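Local atomic coordinates of putative NADPH:quinone reductase (Bacillus thuringiensis, PDB entry 3GMS), a protein that is of unproven function but probably reduces quinone-like substrates with NADPH, as a medium-chain dehydrogenase/reductase-type enzyme. Residues S116-D119 with F120-A123; Y278-Q281 with E282-H286. One frame throughout, in Å; residues are numbered along the deposited sequence.

Contact 1: S116-D119 with F120-A123; sequences SIDD and FTAA
Asp118 is the N-cap residue of helix 119-122, gripping the backbone and side chain of Thr121 with its two carboxylate oxygens. Asp118 OD1 takes the N-H of Thr121 N at 2.9 Å, from above the carboxylate plane; a weak, strongly bent bond joins Asp118 OD1 to Phe120 N at 2.8 Å. Asp118 OD2 accepts Thr121 OG1 at 2.7 Å on the syn side, though 32° out of the carboxylate plane. Threonine suits its place by offering both N-H and hydroxyl to the one carboxylate. With chi1 at 71°, CG of Asp118 lies between the backbone N and the carbonyl carbon, which turns the acid back over the first helical N-H groups. Aspartate is short enough to reach these amides, which lack a preceding turn, and its charge probably gains from the positive helix end. Ile117 lays CG2 against Thr121 CG2 and Ala122 CB, and also touches Ile288 and Val291 of helix 277-292. Asp119 sends its acid elsewhere, to Arg89 in a salt bridge and to Tyr332 OH, and Phe120 meets Phe328 edge-to-face. The turn closes where Ala122 N donates to Asp118 O at 2.9 Å, with an N-H...O angle of 170°.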
ATOM      1  N   SER A 116      -7.039   6.611  20.154  1.00 30.11           N
ATOM      2  CA  SER A 116      -6.636   5.214  20.342  0.50 30.67           C
ATOM      3  C   SER A 116      -5.481   4.737  19.455  1.00 30.08           C
ATOM      4  O   SER A 116      -4.785   3.783  19.793  1.00 30.37           O
ATOM      5  CB  SER A 116      -7.847   4.329  20.047  0.50 30.89           C
ATOM      6  OG  SER A 116      -7.739   3.087  20.695  0.50 34.10           O
ATOM      7  N   ILE A 117      -5.309   5.374  18.301  1.00 28.74           N
ATOM      8  CA  ILE A 117      -4.346   4.893  17.294  1.00 27.15           C
ATOM      9  C   ILE A 117      -3.092   5.766  17.246  1.00 26.19           C
ATOM     10  O   ILE A 117      -3.192   6.970  17.064  1.00 25.60           O
ATOM     11  CB  ILE A 117      -5.031   4.790  15.914  1.00 26.68           C
ATOM     12  CG1 ILE A 117      -6.164   3.741  16.002  1.00 28.46           C
ATOM     13  CG2 ILE A 117      -3.985   4.564  14.791  1.00 27.23           C
ATOM     14  CD1 ILE A 117      -6.760   3.321  14.704  1.00 29.31           C
ATOM     15  N   ASP A 118      -1.930   5.174  17.460  1.00 25.67           N
ATOM     16  CA  ASP A 118      -0.679   5.969  17.495  1.00 25.43           C
ATOM     17  C   ASP A 118      -0.321   6.474  16.079  1.00 24.23           C
ATOM     18  O   ASP A 118      -0.851   5.960  15.080  1.00 22.57           O
ATOM     19  CB  ASP A 118       0.485   5.157  18.075  1.00 25.98           C
ATOM     20  CG  ASP A 118       0.946   4.055  17.129  1.00 27.79           C
ATOM     21  OD1 ASP A 118       1.793   4.327  16.233  1.00 30.33           O
ATOM     22  OD2 ASP A 118       0.492   2.917  17.277  1.00 32.00           O
ATOM     23  N   ASP A 119       0.532   7.497  16.003  1.00 23.54           N
ATOM     24  CA  ASP A 119       0.910   8.122  14.712  1.00 23.16           C
ATOM     25  C   ASP A 119       1.521   7.116  13.716  1.00 23.04           C
ATOM     26  O   ASP A 119       1.293   7.211  12.511  1.00 21.94           O
ATOM     27  CB  ASP A 119       1.982   9.204  14.905  1.00 23.63           C
ATOM     28  CG  ASP A 119       1.518  10.367  15.756  1.00 27.33           C
ATOM     29  OD1 ASP A 119       0.301  10.635  15.868  1.00 23.72           O
ATOM     30  OD2 ASP A 119       2.396  11.016  16.330  1.00 29.61           O
ATOM     31  N   PHE A 120       2.324   6.173  14.198  1.00 23.11           N
ATOM     32  CA  PHE A 120       3.020   5.278  13.265  1.00 23.76           C
ATOM     33  C   PHE A 120       2.112   4.206  12.666  1.00 23.29           C
ATOM     34  O   PHE A 120       2.204   3.846  11.484  1.00 23.59           O
ATOM     35  CB  PHE A 120       4.267   4.687  13.920  1.00 24.77           C
ATOM     36  CG  PHE A 120       5.305   5.715  14.189  1.00 22.11           C
ATOM     37  CD1 PHE A 120       6.319   5.966  13.250  1.00 22.28           C
ATOM     38  CD2 PHE A 120       5.249   6.476  15.380  1.00 23.80           C
ATOM     39  CE1 PHE A 120       7.298   6.963  13.497  1.00 23.12           C
ATOM     40  CE2 PHE A 120       6.225   7.454  15.646  1.00 25.10           C
ATOM     41  CZ  PHE A 120       7.261   7.700  14.696  1.00 23.70           C
ATOM     42  N   THR A 121       1.145   3.776  13.467  1.00 22.09           N
ATOM     43  CA  THR A 121       0.089   2.911  12.964  1.00 22.21           C
ATOM     44  C   THR A 121      -0.769   3.700  11.981  1.00 20.95           C
ATOM     45  O   THR A 121      -1.058   3.225  10.879  1.00 20.83           O
ATOM     46  CB  THR A 121      -0.729   2.360  14.164  1.00 22.26           C
ATOM     47  OG1 THR A 121       0.154   1.583  14.969  1.00 24.25           O
ATOM     48  CG2 THR A 121      -1.883   1.475  13.658  1.00 24.78           C
ATOM     49  N   ALA A 122      -1.212   4.910  12.375  1.00 19.74           N
ATOM     50  CA  ALA A 122      -2.028   5.725  11.494  1.00 20.37           C
ATOM     51  C   ALA A 122      -1.352   6.025  10.152  1.00 19.18           C
ATOM     52  O   ALA A 122      -1.986   6.014   9.083  1.00 20.21           O
ATOM     53  CB  ALA A 122      -2.398   7.065  12.206  1.00 19.35           C
ATOM     54  N   ALA A 123      -0.051   6.237  10.213  1.00 18.73           N
ATOM     55  CA  ALA A 123       0.704   6.584   9.028  1.00 20.18           C
ATOM     56  C   ALA A 123       0.767   5.436   7.992  1.00 21.19           C
ATOM     57  O   ALA A 123       1.315   5.615   6.885  1.00 22.02           O
ATOM     58  CB  ALA A 123       2.126   7.026   9.456  1.00 19.34           C
TER

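Contact 2: Y278-Q281 with E282-H286; sequences YKWQ and ETFRH
Tyr278 with Glu282, Trp280 with Phe284 and Gln281 with Arg285 are i/i+4 contacts along helix 277-292, which packs against helix 127-139 and strand 110-112. On the buried side, Phe284 turns its edge to a face of Trp280 in a tilted edge-to-face pair: the centroids of the Trp280 six-membered ring and the Phe284 ring are 4.7 Å apart and the planes stand at 58°. The atom that leads is Phe284 CE1, 3.4 Å from Trp280 CZ2, over the indole face but offset toward its rim. Trp280 holds CG anti to its backbone N (chi1 -169°), so that the indole stands out from the helix flank with the Phe284 ring alongside, pointing the same way; its NE1 bonds to Asn272.

On the outer side, the methylene CG of Glu282 sits over a face of the Tyr278 ring in a CH-pi contact, 4.1 Å from the ring centroid. The glutamate chain then bends at chi2, and Glu282 OE2 receives Arg285 NH2 at 2.6 Å and Arg285 NE at 2.7 Å in a side-on salt bridge. OE2 lies in the guanidinium plane, so both N-H groups can converge on this one oxygen, while a face of the guanidinium rests over the backbone O of Gln281. The Gln281 amide goes elsewhere, NE2 bonding to Asp108 O and Val110 O.

Thr283 returns its hydroxyl to the preceding turn, OG1 to Lys279 O at 2.7 Å, which lets a polar residue be buried; Thr283 N reaches that oxygen from the opposite face of the carbonyl plane. Lys279 extends to Glu138. Leu130 of helix 127-139 packs against Trp280, Thr283 and Phe284, and Val111 of strand 110-112 touches the side chains of Trp280 and Phe284.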
ATOM      1  N   TYR A 278     -18.303   9.001   0.330  1.00 26.53           N
ATOM      2  CA  TYR A 278     -18.998   8.453   1.469  1.00 26.88           C
ATOM      3  C   TYR A 278     -18.518   7.020   1.697  1.00 26.89           C
ATOM      4  O   TYR A 278     -18.143   6.643   2.822  1.00 25.23           O
ATOM      5  CB  TYR A 278     -20.511   8.479   1.220  1.00 28.07           C
ATOM      6  CG  TYR A 278     -21.279   7.833   2.343  1.00 30.91           C
ATOM      7  CD1 TYR A 278     -21.599   8.563   3.499  1.00 35.23           C
ATOM      8  CD2 TYR A 278     -21.665   6.491   2.269  1.00 32.76           C
ATOM      9  CE1 TYR A 278     -22.297   7.956   4.566  1.00 38.41           C
ATOM     10  CE2 TYR A 278     -22.352   5.874   3.332  1.00 37.62           C
ATOM     11  CZ  TYR A 278     -22.659   6.615   4.473  1.00 38.80           C
ATOM     12  OH  TYR A 278     -23.350   6.011   5.510  1.00 42.51           O
ATOM     13  N   LYS A 279     -18.526   6.227   0.625  1.00 25.09           N
ATOM     14  CA  LYS A 279     -18.089   4.840   0.728  1.00 24.10           C
ATOM     15  C   LYS A 279     -16.593   4.732   1.100  1.00 23.78           C
ATOM     16  O   LYS A 279     -16.173   3.823   1.849  1.00 22.63           O
ATOM     17  CB  LYS A 279     -18.331   4.081  -0.571  1.00 23.63           C
ATOM     18  CG  LYS A 279     -17.807   2.653  -0.457  1.00 25.40           C
ATOM     19  CD  LYS A 279     -18.338   1.659  -1.461  1.00 31.88           C
ATOM     20  CE  LYS A 279     -17.643   0.338  -1.193  1.00 32.01           C
ATOM     21  NZ  LYS A 279     -18.350  -0.770  -1.823  1.00 35.75           N
ATOM     22  N   TRP A 280     -15.803   5.619   0.498  1.00 23.16           N
ATOM     23  CA  TRP A 280     -14.351   5.668   0.759  1.00 23.33           C
ATOM     24  C   TRP A 280     -14.134   5.937   2.270  1.00 23.42           C
ATOM     25  O   TRP A 280     -13.423   5.204   2.929  1.00 22.66           O
ATOM     26  CB  TRP A 280     -13.745   6.737  -0.148  1.00 23.86           C
ATOM     27  CG  TRP A 280     -12.244   6.768  -0.222  1.00 23.28           C
ATOM     28  CD1 TRP A 280     -11.439   6.022  -1.045  1.00 24.47           C
ATOM     29  CD2 TRP A 280     -11.379   7.600   0.544  1.00 22.83           C
ATOM     30  NE1 TRP A 280     -10.114   6.345  -0.818  1.00 22.10           N
ATOM     31  CE2 TRP A 280     -10.051   7.329   0.126  1.00 25.39           C
ATOM     32  CE3 TRP A 280     -11.593   8.587   1.509  1.00 26.44           C
ATOM     33  CZ2 TRP A 280      -8.933   7.977   0.689  1.00 23.58           C
ATOM     34  CZ3 TRP A 280     -10.482   9.236   2.068  1.00 26.61           C
ATOM     35  CH2 TRP A 280      -9.170   8.934   1.630  1.00 25.71           C
ATOM     36  N   GLN A 281     -14.796   6.959   2.823  1.00 22.79           N
ATOM     37  CA  GLN A 281     -14.716   7.226   4.274  1.00 23.81           C
ATOM     38  C   GLN A 281     -15.217   6.074   5.145  1.00 24.49           C
ATOM     39  O   GLN A 281     -14.578   5.732   6.138  1.00 24.26           O
ATOM     40  CB  GLN A 281     -15.486   8.491   4.659  1.00 23.00           C
ATOM     41  CG  GLN A 281     -14.936   9.777   4.126  1.00 24.19           C
ATOM     42  CD  GLN A 281     -13.653  10.250   4.835  1.00 24.28           C
ATOM     43  OE1 GLN A 281     -13.353   9.868   5.983  1.00 26.94           O
ATOM     44  NE2 GLN A 281     -12.924  11.102   4.165  1.00 25.71           N
ATOM     45  N   GLU A 282     -16.351   5.461   4.768  1.00 24.29           N
ATOM     46  CA  GLU A 282     -16.896   4.316   5.492  1.00 25.59           C
ATOM     47  C   GLU A 282     -15.925   3.159   5.519  1.00 24.38           C
ATOM     48  O   GLU A 282     -15.806   2.437   6.516  1.00 23.06           O
ATOM     49  CB  GLU A 282     -18.165   3.843   4.803  1.00 27.36           C
ATOM     50  CG  GLU A 282     -19.323   4.677   5.200  1.00 33.01           C
ATOM     51  CD  GLU A 282     -19.690   4.371   6.633  1.00 39.92           C
ATOM     52  OE1 GLU A 282     -20.246   3.277   6.859  1.00 44.76           O
ATOM     53  OE2 GLU A 282     -19.370   5.194   7.517  1.00 43.49           O
ATOM     54  N   THR A 283     -15.212   2.990   4.417  1.00 23.48           N
ATOM     55  CA  THR A 283     -14.227   1.907   4.326  1.00 23.14           C
ATOM     56  C   THR A 283     -13.075   2.175   5.306  1.00 22.56           C
ATOM     57  O   THR A 283     -12.592   1.252   5.981  1.00 21.61           O
ATOM     58  CB  THR A 283     -13.707   1.744   2.867  1.00 24.09           C
ATOM     59  OG1 THR A 283     -14.829   1.492   2.010  1.00 24.75           O
ATOM     60  CG2 THR A 283     -12.740   0.580   2.733  1.00 23.34           C
ATOM     61  N   PHE A 284     -12.636   3.429   5.396  1.00 22.75           N
ATOM     62  CA  PHE A 284     -11.603   3.760   6.392  1.00 22.87           C
ATOM     63  C   PHE A 284     -12.130   3.556   7.808  1.00 23.64           C
ATOM     64  O   PHE A 284     -11.402   3.072   8.680  1.00 23.99           O
ATOM     65  CB  PHE A 284     -11.070   5.171   6.224  1.00 22.63           C
ATOM     66  CG  PHE A 284      -9.904   5.251   5.292  1.00 22.88           C
ATOM     67  CD1 PHE A 284     -10.100   5.532   3.970  1.00 21.56           C
ATOM     68  CD2 PHE A 284      -8.611   4.965   5.755  1.00 23.53           C
ATOM     69  CE1 PHE A 284      -8.986   5.592   3.080  1.00 22.14           C
ATOM     70  CE2 PHE A 284      -7.499   5.037   4.901  1.00 22.74           C
ATOM     71  CZ  PHE A 284      -7.704   5.347   3.554  1.00 21.69           C
ATOM     72  N   ARG A 285     -13.404   3.877   8.040  1.00 23.23           N
ATOM     73  CA  ARG A 285     -13.936   3.688   9.404  1.00 24.87           C
ATOM     74  C   ARG A 285     -13.856   2.246   9.800  1.00 25.33           C
ATOM     75  O   ARG A 285     -13.601   1.930  10.960  1.00 26.59           O
ATOM     76  CB  ARG A 285     -15.368   4.244   9.533  1.00 23.55           C
ATOM     77  CG  ARG A 285     -15.356   5.714   9.828  1.00 27.97           C
ATOM     78  CD  ARG A 285     -16.749   6.240  10.248  1.00 31.25           C
ATOM     79  NE  ARG A 285     -17.564   6.409   9.057  1.00 40.34           N
ATOM     80  CZ  ARG A 285     -17.489   7.462   8.235  1.00 42.50           C
ATOM     81  NH1 ARG A 285     -16.658   8.477   8.483  1.00 44.33           N
ATOM     82  NH2 ARG A 285     -18.261   7.507   7.168  1.00 44.22           N
ATOM     83  N   HIS A 286     -14.026   1.374   8.811  1.00 25.78           N
ATOM     84  CA  HIS A 286     -13.932  -0.030   9.011  1.00 25.99           C
ATOM     85  C   HIS A 286     -12.544  -0.550   9.327  1.00 25.29           C
ATOM     86  O   HIS A 286     -12.380  -1.366  10.254  1.00 25.76           O
ATOM     87  CB  HIS A 286     -14.526  -0.836   7.842  1.00 27.16           C
ATOM     88  CG  HIS A 286     -14.647  -2.285   8.175  1.00 33.09           C
ATOM     89  ND1 HIS A 286     -15.522  -2.753   9.134  1.00 37.26           N
ATOM     90  CD2 HIS A 286     -13.912  -3.355   7.788  1.00 37.24           C
ATOM     91  CE1 HIS A 286     -15.375  -4.058   9.265  1.00 38.03           C
ATOM     92  NE2 HIS A 286     -14.403  -4.448   8.462  1.00 39.26           N
TER

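Contact 1 precedes contact 2 in the chain, and their centres lie about 17 Å apart, with nearest atoms about 7 Å apart and no direct touch. Helix 277-292 connects them: its N-terminal part carries contact 2, and further along Val291 reaches both Ile117 and Thr121 of contact 1. A second connection runs through Met125, which touches Ile117 in the first contact and Phe284 in the second. The course of the chain gives a third: strand 110-112 lies against Trp280, Gln281 and Phe284, the capped turn of contact 1 follows, and helix 127-139 then packs on contact 2. Neither contact includes a bound ligand; one is a helix cap, the other packing along a helix.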